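Local coordinates for cytosolic phospholipase A2 delta (Homo sapiens, PDB 5IZ5), which hydrolyses glycerophospholipids at the sn-2 position in a calcium-dependent reaction, preferring linoleic acid there, at residues G328-G333 with I673-Y678; A682-L687 with Q709-P714; R715-F720 with I730-P735. The protein carries 3 engineered substitutions. All coordinates share one frame; numbering follows the deposited sequence.

Interaction 1: residues G328-G333 with I673-Y678; sequences GIMATG and ILSFDY
Met330 lies beside Ser675 in two neighbouring parallel strands whose axes come within 4.6 Å, and its backbone is hydrogen-bonded at both ends: Met330 N donates to Leu674 O at 2.9 Å, while Met330 O accepts from Phe676 N. Its side chain leaves with CG anti to the backbone N (chi1 169°) and then bends at the sulfur, so that SD rests on Ile673 CG2 at 3.8 Å and CE turns to Ser675 CB at 3.9 Å. The Ser675 hydroxyl itself is hydrogen-bonded to His733 ND1. On the other face of the sheet Phe676 meets Ile329, CE2 to CG2 at 3.4 Å, and its ring also stacks with His345. Past the strand end Thr332 takes over. Its OG1 lies between the backbone N and the carbonyl carbon (chi1 70°), from where it accepts Tyr678 N at 3.1 Å and donates to Gly333 O, on a lone pair in the carbonyl plane. The hydroxyl thus has both roles filled inside a fully buried contact, which probably limits its rotation and helps fix the turn into the substrate-binding Gly334 and Gly335, close to the nucleophile Ser365; the placing is consistent with the oxyanion-hole loop of a patatin-like lipase.

Interaction 2: residues A682-L687 with Q709-P714; sequences APFEAL and QDQHQP
Pro683 and Pro714 face each other with their CA atoms 8.0 Å apart, and Phe684 and Gln711 keep the same spacing, so the two backbones are held apart by the thickness of their side chains. Residues 682-684 are a turn leading into the helix that starts at Glu685, whose N hydrogen-bonds to Ala682 O. On the other side a short helix ends at His712: Gln713 N still reaches Gln709 O at 2.9 Å, but Gln713 has already left helical geometry, and the chain swings out so that the ring of Pro714 returns toward the turn. The turn before one helix therefore meets the C-terminal end of another and the proline just after it. Both helices belong to the catalytic domain, a patatin-like alpha/beta fold, and lie by the outer part of its mixed sheet, away from the active site. Between the two segments the contact is apolar and light. The two proline rings cross at about a right angle, CG to CG at 4.1 Å. Phe684 packs beside Pro714: CG is anti to the carbonyl carbon (chi1 -57°), which points the ring at the end of the short helix, CE2 lying 3.8 Å from Asp710 O near the ring plane, and CZ lying 4.2 Å from Pro714 CB. The ring also meets His718 edge-to-face, while Asp710 turns its carboxylate to a salt bridge with Arg715. Pro683 contributes its carbonyl as well, since Pro683 O accepts a hydrogen bond from His733 NE2, in strand 730-734.

Interaction 3: residues R715-F720 with I730-P735; sequences RECHLF and ILLHFP
His718 and His733 form a hydrogen-bonded pair in an antiparallel beta hairpin, His718 N giving to His733 O and His733 N to His718 O at 2.8 Å, the latter nearly straight at 170°. Phe720 and Leu731 repeat the pattern two residues on. The imidazole of His718 reaches residues on both arms of the hairpin. Its CB lies 4.0 Å from His733 O. With CG beside the backbone N (chi1 -66°), the ring is carried back toward the loop that precedes its strand, and CD2 meets the pyrrolidine of Pro735 at 4.1 Å from CD, which lies at the edge of the ring. CE1 sits over one face of the Arg715 guanidinium, toward its rim. At the tip NE2 accepts from Arg715 N at 3.1 Å, a role that probably leaves it without a proton; the donor is tilted 24° from the ring plane. An alanine here is likely to leave the Arg715 amide without its acceptor and open a gap beside Pro735. On the other face of the hairpin Cys717 SG packs on Leu732 CG and lies 4.4 Å from the centroid of the Phe734 ring, an oblique sulfur-aromatic contact. Where the strands part, one water donates to both Glu716 O and Pro735 O, 2.8 Å from each.

Read from the N terminus, the three contacts close in series: none encloses or crosses another. Interaction 1 closes a loop of 339 residues, bringing the strand before the substrate-binding glycines beside strand 672-676. The chain then enters helix 685-696, and interaction 2 closes a loop of 21 residues by returning helix 708-712 to the turn before that helix. Interaction 3 follows at once and closes a nine-residue hairpin loop. Strand 730-734 pairs in parallel with 672-676, through bonds such as Ser675 N to Leu732 O, so interactions 1 and 3 share one sheet. Interaction 2 sets the two helices of the intervening segment against the edge hairpin, reaching strand 730-734 directly and the loop before strand 718-720.

Interaction 1: residues G328-G333 with I673-Y678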
ATOM      1  N   GLY B 328      14.898  -5.806  16.527  1.00 43.15           N
ATOM      2  CA  GLY B 328      14.342  -4.785  15.645  1.00 42.78           C
ATOM      3  C   GLY B 328      14.313  -3.417  16.298  1.00 42.34           C
ATOM      4  O   GLY B 328      14.141  -3.302  17.508  1.00 43.42           O
ATOM      5  N   ILE B 329      14.541  -2.386  15.492  1.00 42.69           N
ATOM      6  CA  ILE B 329      14.264  -1.008  15.869  1.00 44.30           C
ATOM      7  C   ILE B 329      12.970  -0.614  15.194  1.00 46.66           C
ATOM      8  O   ILE B 329      12.804  -0.853  14.000  1.00 46.68           O
ATOM      9  CB  ILE B 329      15.315  -0.024  15.322  1.00 44.77           C
ATOM     10  CG1 ILE B 329      16.665  -0.214  16.004  1.00 44.56           C
ATOM     11  CG2 ILE B 329      14.851   1.410  15.544  1.00 45.01           C
ATOM     12  CD1 ILE B 329      17.816   0.444  15.272  1.00 43.69           C
ATOM     13  N   MET B 330      12.095   0.049  15.945  1.00 45.24           N
ATOM     14  CA  MET B 330      10.779   0.433  15.461  1.00 44.56           C
ATOM     15  C   MET B 330      10.546   1.898  15.813  1.00 43.77           C
ATOM     16  O   MET B 330      10.551   2.267  16.988  1.00 43.83           O
ATOM     17  CB  MET B 330       9.780  -0.479  16.162  1.00 44.94           C
ATOM     18  CG  MET B 330       8.304  -0.180  16.084  1.00 44.59           C
ATOM     19  SD  MET B 330       7.444  -1.562  16.866  1.00 45.00           S
ATOM     20  CE  MET B 330       6.944  -0.924  18.479  1.00 44.35           C
ATOM     21  N   ALA B 331      10.397   2.733  14.787  1.00 42.56           N
ATOM     22  CA  ALA B 331      10.277   4.176  14.962  1.00 42.64           C
ATOM     23  C   ALA B 331       8.877   4.621  14.576  1.00 45.24           C
ATOM     24  O   ALA B 331       8.269   4.052  13.661  1.00 46.49           O
ATOM     25  CB  ALA B 331      11.317   4.895  14.118  1.00 41.87           C
ATOM     26  N   THR B 332       8.371   5.636  15.280  1.00 44.53           N
ATOM     27  CA  THR B 332       7.060   6.210  14.992  1.00 42.60           C
ATOM     28  C   THR B 332       7.240   7.430  14.096  1.00 41.08           C
ATOM     29  O   THR B 332       8.354   7.763  13.677  1.00 38.05           O
ATOM     30  CB  THR B 332       6.334   6.660  16.284  1.00 44.00           C
ATOM     31  OG1 THR B 332       6.998   7.805  16.846  1.00 43.80           O
ATOM     32  CG2 THR B 332       6.280   5.545  17.310  1.00 45.57           C
ATOM     33  N   GLY B 333       6.137   8.126  13.843  1.00 41.29           N
ATOM     34  CA  GLY B 333       6.180   9.360  13.081  1.00 40.72           C
ATOM     35  C   GLY B 333       6.443  10.592  13.920  1.00 40.97           C
ATOM     36  O   GLY B 333       6.615  10.511  15.140  1.00 45.53           O
ATOM     37  N   ILE B 673      12.444  -5.859  20.539  1.00 44.14           N
ATOM     38  CA  ILE B 673      12.165  -4.656  19.762  1.00 44.31           C
ATOM     39  C   ILE B 673      12.514  -3.420  20.578  1.00 44.09           C
ATOM     40  O   ILE B 673      12.005  -3.238  21.683  1.00 46.51           O
ATOM     41  CB  ILE B 673      10.680  -4.572  19.349  1.00 45.13           C
ATOM     42  CG1 ILE B 673      10.300  -5.775  18.489  1.00 45.00           C
ATOM     43  CG2 ILE B 673      10.413  -3.282  18.577  1.00 44.68           C
ATOM     44  CD1 ILE B 673       8.809  -5.970  18.329  1.00 46.82           C
ATOM     45  N   LEU B 674      13.386  -2.579  20.035  1.00 44.37           N
ATOM     46  CA  LEU B 674      13.649  -1.273  20.618  1.00 44.98           C
ATOM     47  C   LEU B 674      12.665  -0.304  19.986  1.00 46.46           C
ATOM     48  O   LEU B 674      12.761  -0.005  18.793  1.00 44.98           O
ATOM     49  CB  LEU B 674      15.092  -0.826  20.370  1.00 45.58           C
ATOM     50  CG  LEU B 674      16.183  -1.839  20.737  1.00 47.38           C
ATOM     51  CD1 LEU B 674      17.561  -1.234  20.513  1.00 47.52           C
ATOM     52  CD2 LEU B 674      16.047  -2.313  22.179  1.00 48.12           C
ATOM     53  N   SER B 675      11.714   0.158  20.795  1.00 45.68           N
ATOM     54  CA  SER B 675      10.637   1.026  20.347  1.00 46.55           C
ATOM     55  C   SER B 675      10.980   2.475  20.644  1.00 46.55           C
ATOM     56  O   SER B 675      11.049   2.883  21.808  1.00 47.52           O
ATOM     57  CB  SER B 675       9.336   0.653  21.055  1.00 46.87           C
ATOM     58  OG  SER B 675       8.333   1.639  20.870  1.00 48.74           O
ATOM     59  N   PHE B 676      11.202   3.251  19.591  1.00 43.81           N
ATOM     60  CA  PHE B 676      11.463   4.672  19.735  1.00 44.21           C
ATOM     61  C   PHE B 676      10.194   5.464  19.413  1.00 45.69           C
ATOM     62  O   PHE B 676       9.629   5.330  18.326  1.00 45.97           O
ATOM     63  CB  PHE B 676      12.608   5.093  18.829  1.00 45.13           C
ATOM     64  CG  PHE B 676      13.904   4.362  19.087  1.00 46.70           C
ATOM     65  CD1 PHE B 676      14.410   4.221  20.374  1.00 48.05           C
ATOM     66  CD2 PHE B 676      14.642   3.849  18.036  1.00 47.98           C
ATOM     67  CE1 PHE B 676      15.608   3.559  20.609  1.00 48.97           C
ATOM     68  CE2 PHE B 676      15.841   3.191  18.260  1.00 49.29           C
ATOM     69  CZ  PHE B 676      16.324   3.044  19.548  1.00 49.14           C
ATOM     70  N   ASP B 677       9.744   6.278  20.368  1.00 45.25           N
ATOM     71  CA  ASP B 677       8.490   7.015  20.239  1.00 44.33           C
ATOM     72  C   ASP B 677       8.774   8.498  20.268  1.00 44.93           C
ATOM     73  O   ASP B 677       9.442   9.006  21.183  1.00 47.88           O
ATOM     74  CB  ASP B 677       7.540   6.645  21.372  1.00 45.58           C
ATOM     75  CG  ASP B 677       6.156   7.258  21.206  1.00 45.88           C
ATOM     76  OD1 ASP B 677       5.204   6.517  20.879  1.00 47.78           O
ATOM     77  OD2 ASP B 677       6.024   8.482  21.415  1.00 46.02           O
ATOM     78  N   TYR B 678       8.241   9.203  19.279  1.00 44.18           N
ATOM     79  CA  TYR B 678       8.523  10.626  19.145  1.00 45.67           C
ATOM     80  C   TYR B 678       7.318  11.514  19.450  1.00 44.17           C
ATOM     81  O   TYR B 678       7.340  12.685  19.134  1.00 43.92           O
ATOM     82  CB  TYR B 678       9.088  10.891  17.751  1.00 44.96           C
ATOM     83  CG  TYR B 678      10.293  10.027  17.478  1.00 46.55           C
ATOM     84  CD1 TYR B 678      11.436  10.135  18.271  1.00 46.08           C
ATOM     85  CD2 TYR B 678      10.280   9.064  16.465  1.00 46.80           C
ATOM     86  CE1 TYR B 678      12.531   9.328  18.050  1.00 46.19           C
ATOM     87  CE2 TYR B 678      11.378   8.255  16.232  1.00 46.60           C
ATOM     88  CZ  TYR B 678      12.497   8.390  17.031  1.00 46.75           C
ATOM     89  OH  TYR B 678      13.590   7.598  16.814  1.00 43.78           O
TER

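Interaction 2: residues A682-L687 with Q709-P714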
ATOM      1  N   ALA B 682       1.493  11.884  25.445  1.00 72.54           N
ATOM      2  CA  ALA B 682       1.053  10.490  25.342  1.00 73.07           C
ATOM      3  C   ALA B 682       2.129   9.546  24.740  1.00 72.58           C
ATOM      4  O   ALA B 682       1.915   8.886  23.712  1.00 71.48           O
ATOM      5  CB  ALA B 682      -0.241  10.413  24.540  1.00 72.76           C
ATOM      6  N   PRO B 683       3.292   9.467  25.394  1.00 70.62           N
ATOM      7  CA  PRO B 683       4.390   8.588  24.981  1.00 69.46           C
ATOM      8  C   PRO B 683       4.069   7.087  24.962  1.00 67.01           C
ATOM      9  O   PRO B 683       4.828   6.324  24.362  1.00 64.66           O
ATOM     10  CB  PRO B 683       5.464   8.860  26.035  1.00 71.11           C
ATOM     11  CG  PRO B 683       4.737   9.449  27.195  1.00 70.99           C
ATOM     12  CD  PRO B 683       3.641  10.253  26.586  1.00 70.41           C
ATOM     13  N   PHE B 684       2.984   6.665  25.616  1.00 65.47           N
ATOM     14  CA  PHE B 684       2.585   5.255  25.622  1.00 64.81           C
ATOM     15  C   PHE B 684       1.387   4.972  24.730  1.00 63.40           C
ATOM     16  O   PHE B 684       1.021   3.808  24.554  1.00 61.93           O
ATOM     17  CB  PHE B 684       2.272   4.788  27.045  1.00 65.22           C
ATOM     18  CG  PHE B 684       3.405   4.979  27.995  1.00 67.63           C
ATOM     19  CD1 PHE B 684       4.513   4.148  27.942  1.00 66.89           C
ATOM     20  CD2 PHE B 684       3.368   5.993  28.939  1.00 68.54           C
ATOM     21  CE1 PHE B 684       5.561   4.325  28.819  1.00 66.78           C
ATOM     22  CE2 PHE B 684       4.413   6.172  29.821  1.00 68.23           C
ATOM     23  CZ  PHE B 684       5.513   5.339  29.762  1.00 68.64           C
ATOM     24  N   GLU B 685       0.788   6.022  24.165  1.00 66.09           N
ATOM     25  CA  GLU B 685      -0.438   5.887  23.377  1.00 66.77           C
ATOM     26  C   GLU B 685      -0.246   4.920  22.216  1.00 65.41           C
ATOM     27  O   GLU B 685      -0.999   3.957  22.079  1.00 64.76           O
ATOM     28  CB  GLU B 685      -0.888   7.254  22.849  1.00 72.08           C
ATOM     29  CG  GLU B 685      -2.162   7.229  22.009  1.00 75.12           C
ATOM     30  CD  GLU B 685      -2.590   8.595  21.489  1.00 76.59           C
ATOM     31  OE1 GLU B 685      -2.059   9.645  21.926  1.00 76.28           O
ATOM     32  OE2 GLU B 685      -3.500   8.609  20.641  1.00 78.86           O
ATOM     33  N   ALA B 686       0.770   5.180  21.396  1.00 64.23           N
ATOM     34  CA  ALA B 686       1.061   4.350  20.234  1.00 65.13           C
ATOM     35  C   ALA B 686       1.268   2.898  20.644  1.00 64.15           C
ATOM     36  O   ALA B 686       0.679   2.015  20.039  1.00 65.40           O
ATOM     37  CB  ALA B 686       2.282   4.873  19.475  1.00 66.90           C
ATOM     38  N   LEU B 687       2.093   2.658  21.669  1.00 62.57           N
ATOM     39  CA  LEU B 687       2.371   1.288  22.126  1.00 62.44           C
ATOM     40  C   LEU B 687       1.095   0.581  22.584  1.00 59.33           C
ATOM     41  O   LEU B 687       0.912  -0.599  22.306  1.00 54.17           O
ATOM     42  CB  LEU B 687       3.420   1.243  23.255  1.00 63.80           C
ATOM     43  CG  LEU B 687       4.804   0.647  22.951  1.00 65.16           C
ATOM     44  CD1 LEU B 687       5.589   0.534  24.247  1.00 66.27           C
ATOM     45  CD2 LEU B 687       4.725  -0.719  22.287  1.00 65.42           C
ATOM     46  N   GLN B 709       2.474   6.634  38.060  1.00 75.88           N
ATOM     47  CA  GLN B 709       3.764   7.306  38.176  1.00 79.15           C
ATOM     48  C   GLN B 709       4.497   7.355  36.833  1.00 80.93           C
ATOM     49  O   GLN B 709       5.078   8.384  36.480  1.00 81.49           O
ATOM     50  CB  GLN B 709       4.625   6.595  39.231  1.00 81.55           C
ATOM     51  CG  GLN B 709       6.057   7.109  39.386  1.00 84.35           C
ATOM     52  CD  GLN B 709       6.172   8.616  39.598  1.00 86.95           C
ATOM     53  OE1 GLN B 709       7.176   9.220  39.220  1.00 88.36           O
ATOM     54  NE2 GLN B 709       5.161   9.225  40.216  1.00 87.21           N
ATOM     55  N   ASP B 710       4.472   6.241  36.096  1.00 80.79           N
ATOM     56  CA  ASP B 710       5.075   6.174  34.758  1.00 79.56           C
ATOM     57  C   ASP B 710       4.480   7.221  33.819  1.00 79.00           C
ATOM     58  O   ASP B 710       5.207   7.876  33.080  1.00 75.20           O
ATOM     59  CB  ASP B 710       4.896   4.781  34.133  1.00 77.65           C
ATOM     60  CG  ASP B 710       5.714   3.709  34.831  1.00 76.17           C
ATOM     61  OD1 ASP B 710       6.836   4.002  35.276  1.00 72.90           O
ATOM     62  OD2 ASP B 710       5.238   2.560  34.924  1.00 74.77           O
ATOM     63  N   GLN B 711       3.159   7.367  33.847  1.00 81.80           N
ATOM     64  CA  GLN B 711       2.478   8.384  33.033  1.00 84.45           C
ATOM     65  C   GLN B 711       2.767   9.803  33.504  1.00 86.07           C
ATOM     66  O   GLN B 711       3.007  10.686  32.685  1.00 85.01           O
ATOM     67  CB  GLN B 711       0.970   8.127  32.987  1.00 85.45           C
ATOM     68  CG  GLN B 711       0.608   7.116  31.900  1.00 86.22           C
ATOM     69  CD  GLN B 711      -0.207   5.954  32.425  1.00 88.29           C
ATOM     70  OE1 GLN B 711       0.315   5.146  33.179  1.00 91.75           O
ATOM     71  NE2 GLN B 711      -1.479   5.850  32.027  1.00 88.27           N
ATOM     72  N   HIS B 712       2.739  10.021  34.817  1.00 89.80           N
ATOM     73  CA  HIS B 712       3.045  11.340  35.374  1.00 93.31           C
ATOM     74  C   HIS B 712       4.440  11.811  34.959  1.00 91.28           C
ATOM     75  O   HIS B 712       4.604  12.943  34.500  1.00 86.62           O
ATOM     76  CB  HIS B 712       2.933  11.340  36.904  1.00 97.30           C
ATOM     77  CG  HIS B 712       3.373  12.631  37.534  1.00100.66           C
ATOM     78  ND1 HIS B 712       2.841  13.854  37.178  1.00101.05           N
ATOM     79  CD2 HIS B 712       4.312  12.890  38.474  1.00101.65           C
ATOM     80  CE1 HIS B 712       3.429  14.809  37.878  1.00101.60           C
ATOM     81  NE2 HIS B 712       4.326  14.252  38.672  1.00102.71           N
ATOM     82  N   GLN B 713       5.432  10.939  35.132  1.00 90.27           N
ATOM     83  CA  GLN B 713       6.813  11.244  34.743  1.00 90.28           C
ATOM     84  C   GLN B 713       7.446  10.016  34.096  1.00 85.78           C
ATOM     85  O   GLN B 713       7.934   9.121  34.793  1.00 86.58           O
ATOM     86  CB  GLN B 713       7.656  11.736  35.920  1.00 94.27           C
ATOM     87  CG  GLN B 713       7.237  13.091  36.483  1.00 98.60           C
ATOM     88  CD  GLN B 713       8.179  13.606  37.562  1.00100.57           C
ATOM     89  OE1 GLN B 713       8.625  14.754  37.509  1.00102.48           O
ATOM     90  NE2 GLN B 713       8.487  12.763  38.547  1.00101.18           N
ATOM     91  N   PRO B 714       7.402   9.950  32.755  1.00 80.73           N
ATOM     92  CA  PRO B 714       8.073   8.853  32.066  1.00 76.24           C
ATOM     93  C   PRO B 714       9.585   8.987  32.132  1.00 70.77           C
ATOM     94  O   PRO B 714      10.110  10.096  32.176  1.00 70.09           O
ATOM     95  CB  PRO B 714       7.564   8.951  30.622  1.00 78.12           C
ATOM     96  CG  PRO B 714       6.970  10.305  30.482  1.00 78.70           C
ATOM     97  CD  PRO B 714       6.616  10.804  31.843  1.00 79.24           C
TER

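Interaction 3: residues R715-F720 with I730-P735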
ATOM      1  N   ARG B 715      10.253   7.843  32.191  1.00 67.37           N
ATOM      2  CA  ARG B 715      11.698   7.744  32.208  1.00 66.64           C
ATOM      3  C   ARG B 715      12.252   7.445  30.815  1.00 64.89           C
ATOM      4  O   ARG B 715      11.504   7.204  29.864  1.00 59.99           O
ATOM      5  CB  ARG B 715      12.119   6.636  33.179  1.00 68.89           C
ATOM      6  CG  ARG B 715      11.430   6.704  34.535  1.00 71.27           C
ATOM      7  CD  ARG B 715      11.892   5.588  35.457  1.00 73.47           C
ATOM      8  NE  ARG B 715      11.483   4.264  34.981  1.00 76.90           N
ATOM      9  CZ  ARG B 715      10.266   3.737  35.121  1.00 78.57           C
ATOM     10  NH1 ARG B 715       9.293   4.413  35.727  1.00 80.49           N
ATOM     11  NH2 ARG B 715      10.018   2.519  34.647  1.00 78.24           N
ATOM     12  N   GLU B 716      13.576   7.442  30.716  1.00 62.05           N
ATOM     13  CA  GLU B 716      14.265   7.244  29.446  1.00 59.53           C
ATOM     14  C   GLU B 716      13.976   5.884  28.798  1.00 59.87           C
ATOM     15  O   GLU B 716      14.029   5.754  27.574  1.00 60.25           O
ATOM     16  CB  GLU B 716      15.774   7.388  29.631  1.00 58.17           C
ATOM     17  CG  GLU B 716      16.270   8.807  29.876  1.00 57.88           C
ATOM     18  CD  GLU B 716      16.308   9.200  31.345  1.00 57.25           C
ATOM     19  OE1 GLU B 716      15.634   8.552  32.166  1.00 52.49           O
ATOM     20  OE2 GLU B 716      17.007  10.176  31.680  1.00 57.07           O
ATOM     21  N   CYS B 717      13.663   4.883  29.612  1.00 58.51           N
ATOM     22  CA  CYS B 717      13.487   3.530  29.119  1.00 57.94           C
ATOM     23  C   CYS B 717      12.488   2.749  29.952  1.00 55.04           C
ATOM     24  O   CYS B 717      12.598   2.705  31.173  1.00 57.83           O
ATOM     25  CB  CYS B 717      14.834   2.822  29.149  1.00 60.91           C
ATOM     26  SG  CYS B 717      14.799   1.162  28.455  1.00 66.97           S
ATOM     27  N   HIS B 718      11.512   2.138  29.287  1.00 54.87           N
ATOM     28  CA  HIS B 718      10.534   1.279  29.945  1.00 54.84           C
ATOM     29  C   HIS B 718      10.521  -0.101  29.324  1.00 53.97           C
ATOM     30  O   HIS B 718      10.455  -0.234  28.102  1.00 52.76           O
ATOM     31  CB  HIS B 718       9.135   1.858  29.800  1.00 56.16           C
ATOM     32  CG  HIS B 718       8.941   3.153  30.515  1.00 58.01           C
ATOM     33  ND1 HIS B 718       8.230   3.256  31.692  1.00 59.98           N
ATOM     34  CD2 HIS B 718       9.361   4.403  30.215  1.00 60.38           C
ATOM     35  CE1 HIS B 718       8.220   4.518  32.084  1.00 61.29           C
ATOM     36  NE2 HIS B 718       8.898   5.232  31.205  1.00 61.37           N
ATOM     37  N   LEU B 719      10.545  -1.119  30.178  1.00 54.34           N
ATOM     38  CA  LEU B 719      10.523  -2.508  29.742  1.00 54.81           C
ATOM     39  C   LEU B 719       9.106  -3.053  29.760  1.00 54.86           C
ATOM     40  O   LEU B 719       8.417  -2.965  30.777  1.00 53.62           O
ATOM     41  CB  LEU B 719      11.406  -3.359  30.661  1.00 54.49           C
ATOM     42  CG  LEU B 719      11.395  -4.872  30.429  1.00 55.21           C
ATOM     43  CD1 LEU B 719      12.065  -5.225  29.114  1.00 54.94           C
ATOM     44  CD2 LEU B 719      12.088  -5.581  31.580  1.00 56.08           C
ATOM     45  N   PHE B 720       8.674  -3.613  28.633  1.00 56.40           N
ATOM     46  CA  PHE B 720       7.406  -4.322  28.562  1.00 57.14           C
ATOM     47  C   PHE B 720       7.680  -5.716  28.059  1.00 59.76           C
ATOM     48  O   PHE B 720       8.092  -5.897  26.915  1.00 61.87           O
ATOM     49  CB  PHE B 720       6.426  -3.589  27.657  1.00 55.58           C
ATOM     50  CG  PHE B 720       6.051  -2.229  28.174  1.00 55.65           C
ATOM     51  CD1 PHE B 720       5.189  -2.100  29.257  1.00 54.77           C
ATOM     52  CD2 PHE B 720       6.578  -1.077  27.601  1.00 54.97           C
ATOM     53  CE1 PHE B 720       4.844  -0.849  29.741  1.00 55.33           C
ATOM     54  CE2 PHE B 720       6.240   0.176  28.081  1.00 55.36           C
ATOM     55  CZ  PHE B 720       5.373   0.291  29.154  1.00 56.61           C
ATOM     56  N   ILE B 730      10.167  -9.124  23.530  1.00 55.57           N
ATOM     57  CA  ILE B 730      10.517  -8.175  24.576  1.00 54.49           C
ATOM     58  C   ILE B 730      10.528  -6.780  23.974  1.00 53.05           C
ATOM     59  O   ILE B 730      11.076  -6.573  22.894  1.00 50.73           O
ATOM     60  CB  ILE B 730      11.918  -8.470  25.169  1.00 56.00           C
ATOM     61  CG1 ILE B 730      11.939  -9.857  25.813  1.00 56.63           C
ATOM     62  CG2 ILE B 730      12.324  -7.406  26.186  1.00 55.98           C
ATOM     63  CD1 ILE B 730      13.328 -10.387  26.079  1.00 56.97           C
ATOM     64  N   LEU B 731       9.947  -5.823  24.690  1.00 51.97           N
ATOM     65  CA  LEU B 731       9.938  -4.430  24.260  1.00 52.84           C
ATOM     66  C   LEU B 731      10.649  -3.504  25.231  1.00 52.57           C
ATOM     67  O   LEU B 731      10.343  -3.484  26.419  1.00 55.52           O
ATOM     68  CB  LEU B 731       8.505  -3.957  24.069  1.00 53.63           C
ATOM     69  CG  LEU B 731       8.017  -4.189  22.641  1.00 55.37           C
ATOM     70  CD1 LEU B 731       6.681  -4.889  22.657  1.00 56.56           C
ATOM     71  CD2 LEU B 731       7.951  -2.882  21.862  1.00 55.04           C
ATOM     72  N   LEU B 732      11.601  -2.750  24.696  1.00 52.95           N
ATOM     73  CA  LEU B 732      12.227  -1.639  25.387  1.00 54.03           C
ATOM     74  C   LEU B 732      11.751  -0.372  24.715  1.00 53.23           C
ATOM     75  O   LEU B 732      12.058  -0.130  23.549  1.00 52.64           O
ATOM     76  CB  LEU B 732      13.750  -1.725  25.303  1.00 55.23           C
ATOM     77  CG  LEU B 732      14.544  -2.051  26.567  1.00 59.49           C
ATOM     78  CD1 LEU B 732      13.800  -2.973  27.520  1.00 62.14           C
ATOM     79  CD2 LEU B 732      15.886  -2.651  26.191  1.00 60.99           C
ATOM     80  N   HIS B 733      11.014   0.436  25.466  1.00 53.72           N
ATOM     81  CA  HIS B 733      10.348   1.608  24.933  1.00 53.22           C
ATOM     82  C   HIS B 733      11.031   2.893  25.394  1.00 52.52           C
ATOM     83  O   HIS B 733      11.249   3.095  26.595  1.00 52.62           O
ATOM     84  CB  HIS B 733       8.901   1.597  25.395  1.00 56.06           C
ATOM     85  CG  HIS B 733       8.071   2.686  24.798  1.00 58.08           C
ATOM     86  ND1 HIS B 733       7.712   2.706  23.467  1.00 57.73           N
ATOM     87  CD2 HIS B 733       7.511   3.785  25.357  1.00 57.90           C
ATOM     88  CE1 HIS B 733       6.972   3.774  23.231  1.00 59.70           C
ATOM     89  NE2 HIS B 733       6.836   4.446  24.359  1.00 59.37           N
ATOM     90  N   PHE B 734      11.350   3.758  24.433  1.00 48.76           N
ATOM     91  CA  PHE B 734      12.068   4.999  24.686  1.00 49.58           C
ATOM     92  C   PHE B 734      11.194   6.197  24.325  1.00 52.02           C
ATOM     93  O   PHE B 734      11.181   6.637  23.174  1.00 49.83           O
ATOM     94  CB  PHE B 734      13.353   5.046  23.864  1.00 49.96           C
ATOM     95  CG  PHE B 734      14.300   3.921  24.159  1.00 50.52           C
ATOM     96  CD1 PHE B 734      15.392   4.114  25.000  1.00 51.25           C
ATOM     97  CD2 PHE B 734      14.089   2.661  23.611  1.00 49.63           C
ATOM     98  CE1 PHE B 734      16.261   3.072  25.278  1.00 51.48           C
ATOM     99  CE2 PHE B 734      14.951   1.617  23.886  1.00 49.92           C
ATOM    100  CZ  PHE B 734      16.037   1.822  24.722  1.00 49.42           C
ATOM    101  N   PRO B 735      10.463   6.739  25.311  1.00 53.65           N
ATOM    102  CA  PRO B 735       9.650   7.909  25.015  1.00 52.39           C
ATOM    103  C   PRO B 735      10.491   9.160  24.836  1.00 50.39           C
ATOM    104  O   PRO B 735      11.627   9.231  25.318  1.00 50.68           O
ATOM    105  CB  PRO B 735       8.750   8.031  26.246  1.00 54.21           C
ATOM    106  CG  PRO B 735       9.513   7.395  27.346  1.00 55.30           C
ATOM    107  CD  PRO B 735      10.336   6.308  26.717  1.00 54.34           C
TER
HETATM  108  O   HOH W   1      13.975   7.797  25.725  1.00 48.50           O